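Local coordinates for protein prokaryotic transcription elongation factor GreA/GreB (Nitrosomonas europaea, PDB 2PN0) that probably binds RNA polymerase as a GreA/GreB-type factor of the Rnk family and may thereby influence transcription elongation, at residues 6-19 against 40-53. Numbering follows the deposited sequence. Where two conformers were deposited one is given.
Sequences KPKIMISSLDAERL and ELARAEVVDPEEIP
K6 offers its carbonyl oxygen to the guanidinium edge of R43, whose NH2 donates a bond of 2.7 Å to K6 O lying in the guanidinium plane, while NH1 adds a weak second one. K8 passes over one face of that group at CG and crosses the arginine chain at about a right angle. Replacing R43 by alanine would probably leave K6 O without these two donors and let the chain at K6 move more freely. At I9, a water bridges the backbone N to E40 O, and the side chain crosses that of E40 at about a right angle, CG1 and CD1 on E40 CG and CG2 beside OE2. I9 O accepts from E45 N at 2.9 Å, the donor almost in line with the carbonyl bond. M10, a selenomethionine, runs beside E45, then turns at its last torsion (chi3 51°), bringing CE to V47 CG2 (3.6 Å) and I52, with SE against P53 CD. I11 N bonds to E45 O, and I11 O accepts from V47 N at 2.9 Å; in the conformer given, one of two, its CD1 lies near A44 CB and L41 CD2, a fit doubtful in detail. S12 sets its CB on the P49 ring and caps the following helix, OG accepting from D15 N (3.1 Å). Beyond it, A16 and L19 turn methyls to V46 and L41; Y80 lies against L19 and hydrogen-bonds D15. Strands 10-12 and 45-47 thus pair in parallel, joined through intervening helices in a beta-alpha-beta-type connection within the Rnk N-terminal region.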
# COMPACT_ATOMS: atom_id res chain seq x y z
N LYS A 6 16.50 -14.68 7.61
CA LYS A 6 17.25 -15.20 8.79
C LYS A 6 16.52 -14.93 10.12
O LYS A 6 16.05 -15.88 10.75
CB LYS A 6 18.70 -14.68 8.81
CG LYS A 6 19.50 -15.00 10.07
CD LYS A 6 20.00 -16.43 10.10
CE LYS A 6 19.08 -17.33 10.92
NZ LYS A 6 19.75 -18.64 11.15
N PRO A 7 16.41 -13.65 10.55
CA PRO A 7 15.76 -13.45 11.85
C PRO A 7 14.25 -13.61 11.75
O PRO A 7 13.60 -12.95 10.94
CB PRO A 7 16.15 -12.02 12.24
CG PRO A 7 16.38 -11.32 10.93
CD PRO A 7 16.80 -12.36 9.93
N LYS A 8 13.71 -14.51 12.56
CA LYS A 8 12.28 -14.74 12.64
C LYS A 8 11.62 -13.50 13.25
O LYS A 8 12.17 -12.88 14.16
CB LYS A 8 12.00 -15.96 13.52
CG LYS A 8 12.97 -17.11 13.34
CD LYS A 8 12.42 -18.39 13.96
CE LYS A 8 13.50 -19.45 14.11
NZ LYS A 8 14.22 -19.76 12.82
N ILE A 9 10.46 -13.12 12.73
CA ILE A 9 9.66 -12.09 13.39
C ILE A 9 8.97 -12.77 14.57
O ILE A 9 8.89 -14.00 14.62
CB ILE A 9 8.62 -11.42 12.44
CG1 ILE A 9 7.57 -12.45 11.96
CG2 ILE A 9 9.35 -10.66 11.30
CD1 ILE A 9 6.24 -11.85 11.41
N MSE A 10 8.47 -11.96 15.51
CA MSE A 10 7.71 -12.43 16.65
C MSE A 10 6.25 -12.02 16.48
O MSE A 10 5.98 -10.85 16.13
CB MSE A 10 8.24 -11.82 17.96
CG MSE A 10 9.76 -11.83 18.12
SE MSE A 10 10.39 -11.09 19.84
CE MSE A 10 9.26 -12.12 21.05
N ILE A 11 5.34 -12.96 16.72
CA ILE A 11 3.87 -12.76 16.71
C ILE A 11 3.27 -13.39 17.94
O ILE A 11 3.82 -14.36 18.45
CB ILE A 11 3.16 -13.60 15.60
CG1 ILE A 11 4.13 -14.57 14.92
CG2 ILE A 11 2.29 -12.72 14.72
CD1 ILE A 11 3.64 -15.08 13.57
N SER A 12 2.10 -12.89 18.36
CA SER A 12 1.35 -13.56 19.41
C SER A 12 0.66 -14.77 18.80
O SER A 12 0.46 -14.84 17.57
CB SER A 12 0.32 -12.63 20.04
OG SER A 12 -0.82 -12.50 19.22
N SER A 13 0.31 -15.70 19.68
CA SER A 13 -0.42 -16.91 19.29
C SER A 13 -1.74 -16.56 18.59
O SER A 13 -2.09 -17.17 17.58
CB SER A 13 -0.69 -17.78 20.52
OG SER A 13 -1.08 -19.09 20.15
N LEU A 14 -2.44 -15.58 19.17
CA LEU A 14 -3.71 -15.06 18.65
C LEU A 14 -3.55 -14.56 17.24
O LEU A 14 -4.32 -14.93 16.35
CB LEU A 14 -4.19 -13.92 19.55
CG LEU A 14 -5.53 -13.20 19.29
CD1 LEU A 14 -6.66 -14.17 18.95
CD2 LEU A 14 -5.91 -12.35 20.51
N ASP A 15 -2.57 -13.70 17.01
CA ASP A 15 -2.36 -13.18 15.66
C ASP A 15 -1.91 -14.22 14.64
O ASP A 15 -2.38 -14.18 13.50
CB ASP A 15 -1.54 -11.89 15.65
CG ASP A 15 -2.21 -10.79 16.46
OD1 ASP A 15 -3.44 -10.55 16.29
OD2 ASP A 15 -1.54 -10.16 17.29
N ALA A 16 -1.06 -15.16 15.05
CA ALA A 16 -0.65 -16.27 14.16
C ALA A 16 -1.87 -17.04 13.69
O ALA A 16 -2.02 -17.34 12.50
CB ALA A 16 0.33 -17.23 14.86
N GLU A 17 -2.73 -17.34 14.65
CA GLU A 17 -3.93 -18.13 14.38
C GLU A 17 -4.89 -17.40 13.46
O GLU A 17 -5.39 -17.99 12.49
CB GLU A 17 -4.66 -18.44 15.69
CG GLU A 17 -5.90 -19.27 15.49
CD GLU A 17 -6.45 -19.83 16.80
OE1 GLU A 17 -5.70 -19.86 17.81
OE2 GLU A 17 -7.63 -20.23 16.81
N ARG A 18 -5.22 -16.15 13.81
CA ARG A 18 -6.13 -15.31 13.01
C ARG A 18 -5.60 -15.12 11.59
O ARG A 18 -6.35 -15.26 10.61
CB ARG A 18 -6.33 -13.93 13.65
CG ARG A 18 -7.13 -13.90 14.95
CD ARG A 18 -7.53 -12.45 15.34
NE ARG A 18 -8.00 -11.69 14.17
CZ ARG A 18 -9.25 -11.64 13.75
NH1 ARG A 18 -10.20 -12.29 14.41
NH2 ARG A 18 -9.57 -10.94 12.67
N LEU A 19 -4.31 -14.78 11.47
CA LEU A 19 -3.75 -14.63 10.12
C LEU A 19 -3.81 -15.92 9.30
O LEU A 19 -4.08 -15.88 8.09
CB LEU A 19 -2.32 -14.11 10.18
CG LEU A 19 -2.25 -12.67 10.64
CD1 LEU A 19 -0.79 -12.33 10.96
CD2 LEU A 19 -2.81 -11.71 9.54
N GLU A 40 7.16 -15.78 5.87
CA GLU A 40 7.49 -15.10 7.10
C GLU A 40 6.65 -15.64 8.29
O GLU A 40 7.18 -15.91 9.37
CB GLU A 40 7.27 -13.61 6.87
CG GLU A 40 7.44 -12.79 8.07
CD GLU A 40 7.30 -11.34 7.74
OE1 GLU A 40 6.20 -10.94 7.26
OE2 GLU A 40 8.28 -10.61 7.97
N LEU A 41 5.35 -15.81 8.07
CA LEU A 41 4.48 -16.41 9.10
C LEU A 41 4.86 -17.84 9.47
O LEU A 41 4.81 -18.21 10.66
CB LEU A 41 3.00 -16.33 8.68
CG LEU A 41 2.41 -14.90 8.70
CD1 LEU A 41 1.01 -14.84 8.09
CD2 LEU A 41 2.36 -14.31 10.13
N ALA A 42 5.21 -18.64 8.47
CA ALA A 42 5.49 -20.06 8.68
C ALA A 42 6.66 -20.30 9.62
O ALA A 42 6.68 -21.29 10.37
CB ALA A 42 5.75 -20.74 7.35
N ARG A 43 7.63 -19.39 9.58
CA ARG A 43 8.87 -19.55 10.35
C ARG A 43 8.96 -18.57 11.53
O ARG A 43 10.00 -18.50 12.23
CB ARG A 43 10.07 -19.37 9.44
CG ARG A 43 10.20 -17.97 8.89
CD ARG A 43 11.42 -17.86 8.02
NE ARG A 43 12.63 -18.32 8.71
CZ ARG A 43 13.57 -17.52 9.20
NH1 ARG A 43 13.45 -16.20 9.06
NH2 ARG A 43 14.63 -18.03 9.81
N ALA A 44 7.89 -17.81 11.75
CA ALA A 44 7.87 -16.86 12.84
C ALA A 44 7.99 -17.55 14.21
O ALA A 44 7.66 -18.74 14.37
CB ALA A 44 6.61 -16.03 12.80
N GLU A 45 8.48 -16.80 15.18
CA GLU A 45 8.46 -17.31 16.54
C GLU A 45 7.19 -16.83 17.21
O GLU A 45 6.92 -15.62 17.28
CB GLU A 45 9.73 -16.96 17.32
CG GLU A 45 10.18 -15.52 17.36
CD GLU A 45 11.21 -15.31 18.46
OE1 GLU A 45 10.82 -15.35 19.65
OE2 GLU A 45 12.40 -15.12 18.14
N VAL A 46 6.39 -17.80 17.64
CA VAL A 46 5.09 -17.52 18.22
C VAL A 46 5.21 -17.44 19.73
O VAL A 46 5.45 -18.44 20.40
CB VAL A 46 4.04 -18.59 17.83
CG1 VAL A 46 2.65 -18.10 18.18
CG2 VAL A 46 4.08 -18.92 16.35
N VAL A 47 5.04 -16.24 20.27
CA VAL A 47 5.22 -16.05 21.70
C VAL A 47 3.92 -15.60 22.35
O VAL A 47 2.95 -15.27 21.66
CB VAL A 47 6.38 -15.06 22.01
CG1 VAL A 47 7.71 -15.56 21.43
CG2 VAL A 47 6.07 -13.68 21.46
N ASP A 48 3.88 -15.60 23.68
CA ASP A 48 2.81 -14.93 24.39
C ASP A 48 2.94 -13.43 24.09
O ASP A 48 4.06 -12.93 23.98
CB ASP A 48 2.95 -15.15 25.89
CG ASP A 48 1.88 -14.44 26.68
OD1 ASP A 48 0.73 -14.94 26.71
OD2 ASP A 48 2.17 -13.37 27.25
N PRO A 49 1.80 -12.71 23.96
CA PRO A 49 1.86 -11.25 23.74
C PRO A 49 2.82 -10.49 24.67
O PRO A 49 3.43 -9.49 24.25
CB PRO A 49 0.41 -10.81 24.00
CG PRO A 49 -0.41 -12.00 23.61
CD PRO A 49 0.41 -13.21 23.99
N GLU A 50 2.98 -10.98 25.90
CA GLU A 50 3.78 -10.32 26.93
C GLU A 50 5.27 -10.22 26.65
O GLU A 50 5.91 -9.28 27.14
CB GLU A 50 3.61 -10.99 28.31
CG GLU A 50 2.20 -10.94 28.91
CD GLU A 50 1.50 -9.61 28.70
OE1 GLU A 50 0.40 -9.63 28.10
OE2 GLU A 50 2.05 -8.56 29.11
N GLU A 51 5.84 -11.18 25.92
CA GLU A 51 7.29 -11.04 25.69
C GLU A 51 7.65 -10.64 24.27
O GLU A 51 8.81 -10.72 23.86
CB GLU A 51 8.12 -12.23 26.26
CG GLU A 51 9.58 -11.81 26.75
CD GLU A 51 9.52 -10.75 27.91
OE1 GLU A 51 10.44 -9.89 28.01
OE2 GLU A 51 8.56 -10.79 28.71
N ILE A 52 6.66 -10.12 23.55
CA ILE A 52 6.94 -9.34 22.33
C ILE A 52 7.20 -7.91 22.80
O ILE A 52 6.32 -7.29 23.42
CB ILE A 52 5.77 -9.27 21.33
CG1 ILE A 52 5.42 -10.64 20.77
CG2 ILE A 52 6.14 -8.34 20.17
CD1 ILE A 52 4.07 -10.68 20.15
N PRO A 53 8.39 -7.36 22.50
CA PRO A 53 8.72 -6.00 22.95
C PRO A 53 7.75 -4.95 22.40
O PRO A 53 7.23 -5.13 21.29
CB PRO A 53 10.13 -5.77 22.40
CG PRO A 53 10.68 -7.14 22.13
CD PRO A 53 9.51 -7.99 21.76
O HOH W 1 9.56 -14.80 10.53